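Local coordinates for cellulosomal scaffoldin adaptor protein B (Acetivibrio cellulolyticus, PDB 4U3S), which probably takes part in cellulosome assembly, its third type II cohesin domain serving as a docking module for a dockerin-bearing partner, at residues A[3-8]-A[141-146]; A[33-38]-A[112-117]; A[88-93]-A[133-138]. All blocks are in the same frame, centred on the assembly; numbering follows the deposited sequence.

Contact 1 (A[3-8]-A[141-146]); sequences SYITMN and IGTTLF
T143 turns its two branches to different tasks: OG1 is gripped by hydrogen bonds to I140 O and Y157 OH, while the methyl CG2 is presented to I5. This is packing between the two sheets of the cohesin β-sandwich, since strand 4-9 belongs to one sheet and strand 143-147 to the other. No hydrogen bond joins 3-8 to 141-146. I5 and T143 are the closest pair along the backbones, with CA atoms 8.3 Å apart, and both point their side chains into the space between the sheets. There I5 CG2 and T143 CG2 meet methyl to methyl, tip to tip, at 4.1 Å.

The second branch of I5 reaches the next inward-facing residue of strand 143-147, L145. CG1 lies anti to the backbone N (chi1 -179°) and the chain stays extended to CD1, which lets one isoleucine touch both T143 and L145 with separate methyls. I5 CD1 comes slantwise to the leucine. V24, V37, Y157 and V159 close in around I5, making its surroundings largely apolar, and all three touching residues are buried.

T144, between the two inward residues, points away from 3-8, and F146, two residues on, packs on an apolar side chain of another protein chain. The 143-147 strand thus has one face in the core and another toward a binding partner. On the core side, L145 contributes a single methyl to I5, its CD2 lying 3.9 Å from I5 CD1.

Contact 2 (A[33-38]-A[112-117]); sequences SGYQVN and TVAVVG
V113 and A114 form a classic β bulge, both facing V24 on the neighbouring strand 19-27, and this irregularity turns two successive side chains toward Y35 on the opposing sheet. Y35 CA and V113 CA, the nearest pair of the two backbones, are 8.0 Å apart. Strands 32-40 and 111-120 belong to the two separate sheets of the cohesin sandwich, so the segments meet by side chains and no hydrogen bond links them directly.

The Y35 ring reaches across the sandwich to the bulge. The side chain points toward the other sheet from its root, and chi1 of 75° lays the ring alongside V113. V113 lies over one face of the ring: CG2 stands 4.1 Å from the centroid, 26° off the normal, a CH-π contact displaced toward the CD1-CE1 side. The two side chains overlap alongside, running opposite ways. A114 comes obliquely at the far end, its CB 3.4 Å from Y35 OH and also touching CZ. L145 packs against Y35 from within its own sheet, and P63 and R93 touch it as well.

The phenol oxygen reaches a water in the plane of the ring, at its edge. Y35 OH is 2.8 Å from this water, which in turn donates a hydrogen bond to V113 O at 2.7 Å. V113 is therefore held in two ways, by a methyl against the ring and by its carbonyl through the water.

The bridge gives polar partners to two oxygens buried among hydrocarbon groups, the tyrosine hydroxyl and a bulge carbonyl, and favours an in-plane setting of the hydroxyl; any hindrance to ring flipping would come from the packing on its face.

Contact 3 (A[88-93]-A[133-138]); sequences ILNLSR and SVTMPN
N90 carries its amide anti to the backbone N (chi1 -165°), while M136 sets CG beside its own backbone N (chi1 -66°) and runs on nearly extended (chi2 154°); together these bring N90 ND2 and M136 SD to 3.6 Å. The N-H points fairly straight at the sulfur, at 155°, but the bond is weak, as expected for a thioether acceptor. Their meeting point is buried.

The amide owes its setting mainly to strand 32-40, next to 88-95 in the sheet. ND2 donates to N38 OD1, its stronger partner, and N90 OD1 accepts from Q36 NE2, so the amide is held at both ends; the sulfur is a weak further partner.

In the cohesin β-sandwich, 133-138 belongs to the loop between strands 129-130 and 143-147, here folded over the sheet that holds 88-95. The segment 133-138 begins with a type I β turn from S133 to M136, closed by the bond from M136 N to S133 O at 2.9 Å. M136, at the end of the turn, points toward 88-93 and is buried. T135 also faces N90, though only loosely, with OG1 4.1 Å from ND2; that hydroxyl and T135 O are both hydrogen-bonded to polar side chains of another protein chain, while N90 itself packs on a polar side chain of that chain.

All three contacts are buried but sit at different depths. Contacts 1 and 2 both bridge the two sheets of the sandwich, and their strands 143-147 and 32-40 are neighbours in one sheet: L145 CD2 packs on Y35 CB. Contact 2 lies nearest the centre of the chain and adds a water to its packing, whereas contact 1 meets through methyls alone. Contact 3 joins a loop to the outward side of the same sheet, the side toward another protein chain, and meets through a weak amide-to-sulfur bond. Strand 32-40 connects all three, with V37 against I5 of contact 1, Y35 turned inward in contact 2 and Q36 on N90 of contact 3.

Contact 1 (A[3-8]-A[141-146])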
loop_
_atom_site.group_PDB
_atom_site.type_symbol
_atom_site.label_atom_id
_atom_site.label_comp_id
_atom_site.label_asym_id
_atom_site.label_seq_id
_atom_site.Cartn_x
_atom_site.Cartn_y
_atom_site.Cartn_z
ATOM N N SER A 3 -19.992 -16.651 -3.651
ATOM C CA SER A 3 -18.738 -15.934 -3.947
ATOM C C SER A 3 -17.797 -16.001 -2.747
ATOM O O SER A 3 -18.258 -15.890 -1.597
ATOM C CB SER A 3 -19.055 -14.477 -4.279
ATOM O OG SER A 3 -19.963 -14.428 -5.361
ATOM N N TYR A 4 -16.491 -16.142 -2.995
ATOM C CA TYR A 4 -15.533 -16.284 -1.904
ATOM C C TYR A 4 -14.109 -16.125 -2.361
ATOM O O TYR A 4 -13.820 -16.161 -3.561
ATOM C CB TYR A 4 -15.653 -17.652 -1.206
ATOM C CG TYR A 4 -15.373 -18.873 -2.073
ATOM C CD1 TYR A 4 -14.081 -19.282 -2.339
ATOM C CD2 TYR A 4 -16.423 -19.657 -2.570
ATOM C CE1 TYR A 4 -13.828 -20.388 -3.132
ATOM C CE2 TYR A 4 -16.175 -20.768 -3.357
ATOM C CZ TYR A 4 -14.874 -21.138 -3.604
ATOM O OH TYR A 4 -14.599 -22.229 -4.383
ATOM N N ILE A 5 -13.245 -15.936 -1.369
ATOM C CA ILE A 5 -11.809 -16.022 -1.536
ATOM C C ILE A 5 -11.342 -17.060 -0.517
ATOM O O ILE A 5 -11.904 -17.152 0.597
ATOM C CB ILE A 5 -11.089 -14.668 -1.361
ATOM C CG1 ILE A 5 -9.575 -14.852 -1.591
ATOM C CG2 ILE A 5 -11.361 -14.070 0.023
ATOM C CD1 ILE A 5 -8.844 -13.548 -1.722
ATOM N N THR A 6 -10.356 -17.862 -0.884
ATOM C CA THR A 6 -9.878 -18.914 -0.008
ATOM C C THR A 6 -8.407 -19.152 -0.304
ATOM O O THR A 6 -7.845 -18.550 -1.234
ATOM C CB THR A 6 -10.710 -20.204 -0.190
ATOM O OG1 THR A 6 -10.473 -21.107 0.900
ATOM C CG2 THR A 6 -10.400 -20.885 -1.517
ATOM N N MET A 7 -7.793 -19.981 0.521
ATOM C CA MET A 7 -6.480 -20.581 0.206
ATOM C C MET A 7 -6.601 -22.103 0.210
ATOM O O MET A 7 -7.249 -22.689 1.082
ATOM C CB MET A 7 -5.431 -20.174 1.237
ATOM C CG MET A 7 -4.767 -18.860 0.996
ATOM S SD MET A 7 -3.475 -18.527 2.225
ATOM C CE MET A 7 -4.452 -17.998 3.648
ATOM N N ASN A 8 -5.968 -22.726 -0.769
ATOM C CA ASN A 8 -5.885 -24.182 -0.874
ATOM C C ASN A 8 -4.419 -24.552 -0.867
ATOM O O ASN A 8 -3.630 -23.928 -1.576
ATOM C CB ASN A 8 -6.504 -24.652 -2.195
ATOM C CG ASN A 8 -7.951 -24.226 -2.342
ATOM O OD1 ASN A 8 -8.357 -23.682 -3.376
ATOM N ND2 ASN A 8 -8.722 -24.429 -1.296
ATOM N N ILE A 141 -11.466 -9.650 6.919
ATOM C CA ILE A 141 -10.473 -10.578 7.438
ATOM C C ILE A 141 -9.193 -10.507 6.604
ATOM O O ILE A 141 -8.748 -11.519 6.107
ATOM C CB ILE A 141 -10.989 -12.037 7.520
ATOM C CG1 ILE A 141 -12.407 -12.079 8.085
ATOM C CG2 ILE A 141 -10.071 -12.860 8.400
ATOM C CD1 ILE A 141 -12.967 -13.481 8.299
ATOM N N GLY A 142 -8.637 -9.317 6.422
ATOM C CA GLY A 142 -7.334 -9.194 5.735
ATOM C C GLY A 142 -7.364 -9.318 4.234
ATOM O O GLY A 142 -6.342 -9.568 3.623
ATOM N N THR A 143 -8.558 -9.164 3.638
ATOM C CA THR A 143 -8.716 -9.240 2.199
ATOM C C THR A 143 -9.393 -7.997 1.654
ATOM O O THR A 143 -10.373 -7.482 2.241
ATOM C CB THR A 143 -9.517 -10.491 1.725
ATOM O OG1 THR A 143 -10.912 -10.365 2.039
ATOM C CG2 THR A 143 -8.962 -11.755 2.339
ATOM N N THR A 144 -8.885 -7.523 0.514
ATOM C CA THR A 144 -9.567 -6.494 -0.251
ATOM C C THR A 144 -9.567 -6.885 -1.712
ATOM O O THR A 144 -8.511 -7.201 -2.277
ATOM C CB THR A 144 -8.904 -5.102 -0.090
ATOM O OG1 THR A 144 -7.519 -5.181 -0.439
ATOM C CG2 THR A 144 -9.020 -4.594 1.324
ATOM N N LEU A 145 -10.750 -6.956 -2.298
ATOM C CA LEU A 145 -10.916 -7.292 -3.708
ATOM C C LEU A 145 -11.510 -6.100 -4.429
ATOM O O LEU A 145 -12.250 -5.309 -3.827
ATOM C CB LEU A 145 -11.825 -8.513 -3.872
ATOM C CG LEU A 145 -11.421 -9.706 -3.008
ATOM C CD1 LEU A 145 -12.462 -10.809 -3.152
ATOM C CD2 LEU A 145 -10.017 -10.198 -3.359
ATOM N N PHE A 146 -11.194 -5.975 -5.726
ATOM C CA PHE A 146 -11.548 -4.793 -6.508
ATOM C C PHE A 146 -12.156 -5.186 -7.846
ATOM O O PHE A 146 -11.862 -6.249 -8.366
ATOM C CB PHE A 146 -10.293 -3.940 -6.748
ATOM C CG PHE A 146 -9.710 -3.384 -5.467
ATOM C CD1 PHE A 146 -8.871 -4.157 -4.694
ATOM C CD2 PHE A 146 -10.036 -2.131 -5.026
ATOM C CE1 PHE A 146 -8.370 -3.672 -3.493
ATOM C CE2 PHE A 146 -9.510 -1.633 -3.829
ATOM C CZ PHE A 146 -8.687 -2.406 -3.070
#

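Contact 2 (A[33-38]-A[112-117])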
loop_
_atom_site.group_PDB
_atom_site.type_symbol
_atom_site.label_atom_id
_atom_site.label_comp_id
_atom_site.label_asym_id
_atom_site.label_seq_id
_atom_site.Cartn_x
_atom_site.Cartn_y
_atom_site.Cartn_z
ATOM N N SER A 33 -10.711 -7.169 -10.698
ATOM C CA SER A 33 -9.565 -6.475 -11.306
ATOM C C SER A 33 -8.316 -6.505 -10.462
ATOM O O SER A 33 -7.264 -6.058 -10.932
ATOM C CB SER A 33 -9.888 -5.017 -11.584
ATOM O OG SER A 33 -9.967 -4.251 -10.363
ATOM N N GLY A 34 -8.402 -7.004 -9.228
ATOM C CA GLY A 34 -7.224 -6.994 -8.355
ATOM C C GLY A 34 -7.505 -7.402 -6.938
ATOM O O GLY A 34 -8.637 -7.307 -6.479
ATOM N N TYR A 35 -6.466 -7.860 -6.251
ATOM C CA TYR A 35 -6.587 -8.258 -4.863
ATOM C C TYR A 35 -5.427 -7.650 -4.065
ATOM O O TYR A 35 -4.336 -7.432 -4.598
ATOM C CB TYR A 35 -6.552 -9.821 -4.703
ATOM C CG TYR A 35 -5.163 -10.390 -4.860
ATOM C CD1 TYR A 35 -4.693 -10.763 -6.108
ATOM C CD2 TYR A 35 -4.273 -10.446 -3.781
ATOM C CE1 TYR A 35 -3.395 -11.197 -6.270
ATOM C CE2 TYR A 35 -2.965 -10.848 -3.942
ATOM C CZ TYR A 35 -2.532 -11.239 -5.184
ATOM O OH TYR A 35 -1.221 -11.625 -5.330
ATOM N N GLN A 36 -5.656 -7.519 -2.773
ATOM C CA GLN A 36 -4.547 -7.352 -1.809
ATOM C C GLN A 36 -4.933 -8.219 -0.629
ATOM O O GLN A 36 -6.048 -8.106 -0.134
ATOM C CB GLN A 36 -4.353 -5.892 -1.400
ATOM C CG GLN A 36 -3.344 -5.730 -0.270
ATOM C CD GLN A 36 -3.025 -4.282 0.083
ATOM O OE1 GLN A 36 -3.744 -3.355 -0.311
ATOM N NE2 GLN A 36 -1.980 -4.087 0.856
ATOM N N VAL A 37 -4.046 -9.088 -0.184
ATOM C CA VAL A 37 -4.319 -9.923 0.978
ATOM C C VAL A 37 -3.176 -9.906 1.962
ATOM O O VAL A 37 -1.999 -9.774 1.584
ATOM C CB VAL A 37 -4.676 -11.404 0.623
ATOM C CG1 VAL A 37 -5.972 -11.494 -0.136
ATOM C CG2 VAL A 37 -3.565 -12.120 -0.128
ATOM N N ASN A 38 -3.539 -10.046 3.234
ATOM C CA ASN A 38 -2.610 -10.079 4.332
ATOM C C ASN A 38 -2.715 -11.452 4.994
ATOM O O ASN A 38 -3.787 -11.880 5.402
ATOM C CB ASN A 38 -2.973 -8.968 5.309
ATOM C CG ASN A 38 -1.875 -8.685 6.299
ATOM O OD1 ASN A 38 -0.870 -8.036 5.952
ATOM N ND2 ASN A 38 -2.045 -9.185 7.542
ATOM N N THR A 112 -7.436 -18.998 -9.712
ATOM C CA THR A 112 -6.318 -18.722 -8.806
ATOM C C THR A 112 -5.724 -17.359 -9.089
ATOM O O THR A 112 -5.691 -16.914 -10.227
ATOM C CB THR A 112 -5.246 -19.796 -8.922
ATOM O OG1 THR A 112 -4.672 -19.746 -10.227
ATOM C CG2 THR A 112 -5.816 -21.192 -8.679
ATOM N N VAL A 113 -5.258 -16.696 -8.032
ATOM C CA VAL A 113 -4.730 -15.335 -8.165
ATOM C C VAL A 113 -3.307 -15.168 -7.672
ATOM O O VAL A 113 -2.614 -14.214 -8.051
ATOM C CB VAL A 113 -5.614 -14.281 -7.519
ATOM C CG1 VAL A 113 -6.995 -14.304 -8.150
ATOM C CG2 VAL A 113 -5.654 -14.393 -5.994
ATOM N N ALA A 114 -2.878 -16.075 -6.809
ATOM C CA ALA A 114 -1.530 -16.018 -6.281
ATOM C C ALA A 114 -1.138 -17.359 -5.713
ATOM O O ALA A 114 -1.989 -18.145 -5.257
ATOM C CB ALA A 114 -1.441 -14.976 -5.197
ATOM N N VAL A 115 0.165 -17.606 -5.708
ATOM C CA VAL A 115 0.721 -18.783 -5.048
ATOM C C VAL A 115 1.914 -18.336 -4.195
ATOM O O VAL A 115 2.744 -17.532 -4.623
ATOM C CB VAL A 115 1.151 -19.902 -6.031
ATOM C CG1 VAL A 115 1.375 -21.206 -5.282
ATOM C CG2 VAL A 115 0.097 -20.132 -7.109
ATOM N N VAL A 116 1.953 -18.843 -2.970
ATOM C CA VAL A 116 3.085 -18.641 -2.075
ATOM C C VAL A 116 3.530 -20.003 -1.576
ATOM O O VAL A 116 2.764 -20.948 -1.508
ATOM C CB VAL A 116 2.790 -17.633 -0.916
ATOM C CG1 VAL A 116 2.275 -16.319 -1.495
ATOM C CG2 VAL A 116 1.770 -18.143 0.056
ATOM N N GLY A 117 4.806 -20.127 -1.276
ATOM C CA GLY A 117 5.381 -21.381 -0.827
ATOM C C GLY A 117 5.666 -21.302 0.660
ATOM O O GLY A 117 5.999 -20.242 1.176
HETATM O O HOH W 1 -0.350 -12.702 -7.710
#

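Contact 3 (A[88-93]-A[133-138])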
loop_
_atom_site.group_PDB
_atom_site.type_symbol
_atom_site.label_atom_id
_atom_site.label_comp_id
_atom_site.label_asym_id
_atom_site.label_seq_id
_atom_site.Cartn_x
_atom_site.Cartn_y
_atom_site.Cartn_z
ATOM N N ILE A 88 4.260 -12.254 8.699
ATOM C CA ILE A 88 3.205 -11.566 7.945
ATOM C C ILE A 88 3.635 -11.432 6.494
ATOM O O ILE A 88 4.732 -10.920 6.235
ATOM C CB ILE A 88 2.876 -10.165 8.494
ATOM C CG1 ILE A 88 2.208 -10.298 9.854
ATOM C CG2 ILE A 88 1.904 -9.429 7.551
ATOM C CD1 ILE A 88 2.316 -9.077 10.726
ATOM N N LEU A 89 2.795 -11.923 5.578
ATOM C CA LEU A 89 2.923 -11.611 4.152
ATOM C C LEU A 89 1.800 -10.673 3.732
ATOM O O LEU A 89 0.648 -10.781 4.206
ATOM C CB LEU A 89 2.836 -12.859 3.293
ATOM C CG LEU A 89 3.758 -14.013 3.667
ATOM C CD1 LEU A 89 3.552 -15.168 2.703
ATOM C CD2 LEU A 89 5.207 -13.536 3.728
ATOM N N ASN A 90 2.154 -9.730 2.864
ATOM C CA ASN A 90 1.175 -8.899 2.227
ATOM C C ASN A 90 1.444 -8.852 0.732
ATOM O O ASN A 90 2.512 -8.423 0.297
ATOM C CB ASN A 90 1.197 -7.517 2.835
ATOM C CG ASN A 90 -0.022 -6.742 2.457
ATOM O OD1 ASN A 90 -0.106 -6.199 1.364
ATOM N ND2 ASN A 90 -0.984 -6.695 3.348
ATOM N N LEU A 91 0.472 -9.333 -0.025
ATOM C CA LEU A 91 0.606 -9.605 -1.455
ATOM C C LEU A 91 -0.469 -8.842 -2.185
ATOM O O LEU A 91 -1.587 -8.748 -1.709
ATOM C CB LEU A 91 0.325 -11.100 -1.682
ATOM C CG LEU A 91 0.919 -12.140 -0.736
ATOM C CD1 LEU A 91 0.291 -13.491 -0.974
ATOM C CD2 LEU A 91 2.389 -12.186 -1.084
ATOM N N SER A 92 -0.170 -8.303 -3.353
ATOM C CA SER A 92 -1.170 -7.629 -4.143
ATOM C C SER A 92 -0.858 -7.764 -5.639
ATOM O O SER A 92 0.317 -7.806 -6.026
ATOM C CB SER A 92 -1.194 -6.147 -3.792
ATOM O OG SER A 92 -2.236 -5.545 -4.556
ATOM N N ARG A 93 -1.909 -7.852 -6.451
ATOM C CA ARG A 93 -1.762 -7.788 -7.907
ATOM C C ARG A 93 -3.031 -7.195 -8.490
ATOM O O ARG A 93 -4.128 -7.431 -7.955
ATOM C CB ARG A 93 -1.507 -9.174 -8.479
ATOM C CG ARG A 93 -1.132 -9.220 -9.942
ATOM C CD ARG A 93 -0.724 -10.642 -10.356
ATOM N NE ARG A 93 -0.469 -10.659 -11.795
ATOM C CZ ARG A 93 0.725 -10.561 -12.370
ATOM N NH1 ARG A 93 1.827 -10.489 -11.647
ATOM N NH2 ARG A 93 0.821 -10.522 -13.690
ATOM N N SER A 133 -5.115 -6.380 8.834
ATOM C CA SER A 133 -3.998 -5.474 8.897
ATOM C C SER A 133 -4.476 -4.022 8.992
ATOM O O SER A 133 -5.373 -3.600 8.258
ATOM C CB SER A 133 -3.149 -5.597 7.633
ATOM O OG SER A 133 -2.066 -4.701 7.639
ATOM N N VAL A 134 -3.806 -3.234 9.814
ATOM C CA VAL A 134 -4.090 -1.790 9.881
ATOM C C VAL A 134 -3.777 -1.071 8.564
ATOM O O VAL A 134 -4.261 0.043 8.320
ATOM C CB VAL A 134 -3.314 -1.113 11.032
ATOM C CG1 VAL A 134 -3.761 -1.685 12.368
ATOM C CG2 VAL A 134 -1.810 -1.245 10.842
ATOM N N THR A 135 -2.965 -1.702 7.720
ATOM C CA THR A 135 -2.669 -1.175 6.386
ATOM C C THR A 135 -3.846 -1.327 5.425
ATOM O O THR A 135 -3.822 -0.818 4.313
ATOM C CB THR A 135 -1.476 -1.869 5.722
ATOM O OG1 THR A 135 -1.786 -3.260 5.503
ATOM C CG2 THR A 135 -0.198 -1.726 6.548
ATOM N N MET A 136 -4.878 -2.062 5.853
ATOM C CA MET A 136 -6.062 -2.330 5.040
ATOM C C MET A 136 -7.253 -2.232 6.006
ATOM O O MET A 136 -7.915 -3.208 6.316
ATOM C CB MET A 136 -5.970 -3.738 4.420
ATOM C CG MET A 136 -4.860 -3.938 3.414
ATOM S SD MET A 136 -4.388 -5.673 3.348
ATOM C CE MET A 136 -5.880 -6.441 2.728
ATOM N N PRO A 137 -7.527 -1.017 6.500
ATOM C CA PRO A 137 -8.440 -0.878 7.612
ATOM C C PRO A 137 -9.858 -1.360 7.309
ATOM O O PRO A 137 -10.583 -1.719 8.235
ATOM C CB PRO A 137 -8.401 0.627 7.917
ATOM C CG PRO A 137 -7.772 1.278 6.754
ATOM C CD PRO A 137 -6.871 0.250 6.152
ATOM N N ASN A 138 -10.242 -1.347 6.037
ATOM C CA ASN A 138 -11.571 -1.767 5.633
ATOM C C ASN A 138 -11.617 -3.151 5.001
ATOM O O ASN A 138 -12.617 -3.551 4.420
ATOM C CB ASN A 138 -12.131 -0.694 4.711
ATOM C CG ASN A 138 -12.331 0.602 5.451
ATOM O OD1 ASN A 138 -12.937 0.611 6.518
ATOM N ND2 ASN A 138 -11.776 1.692 4.932
#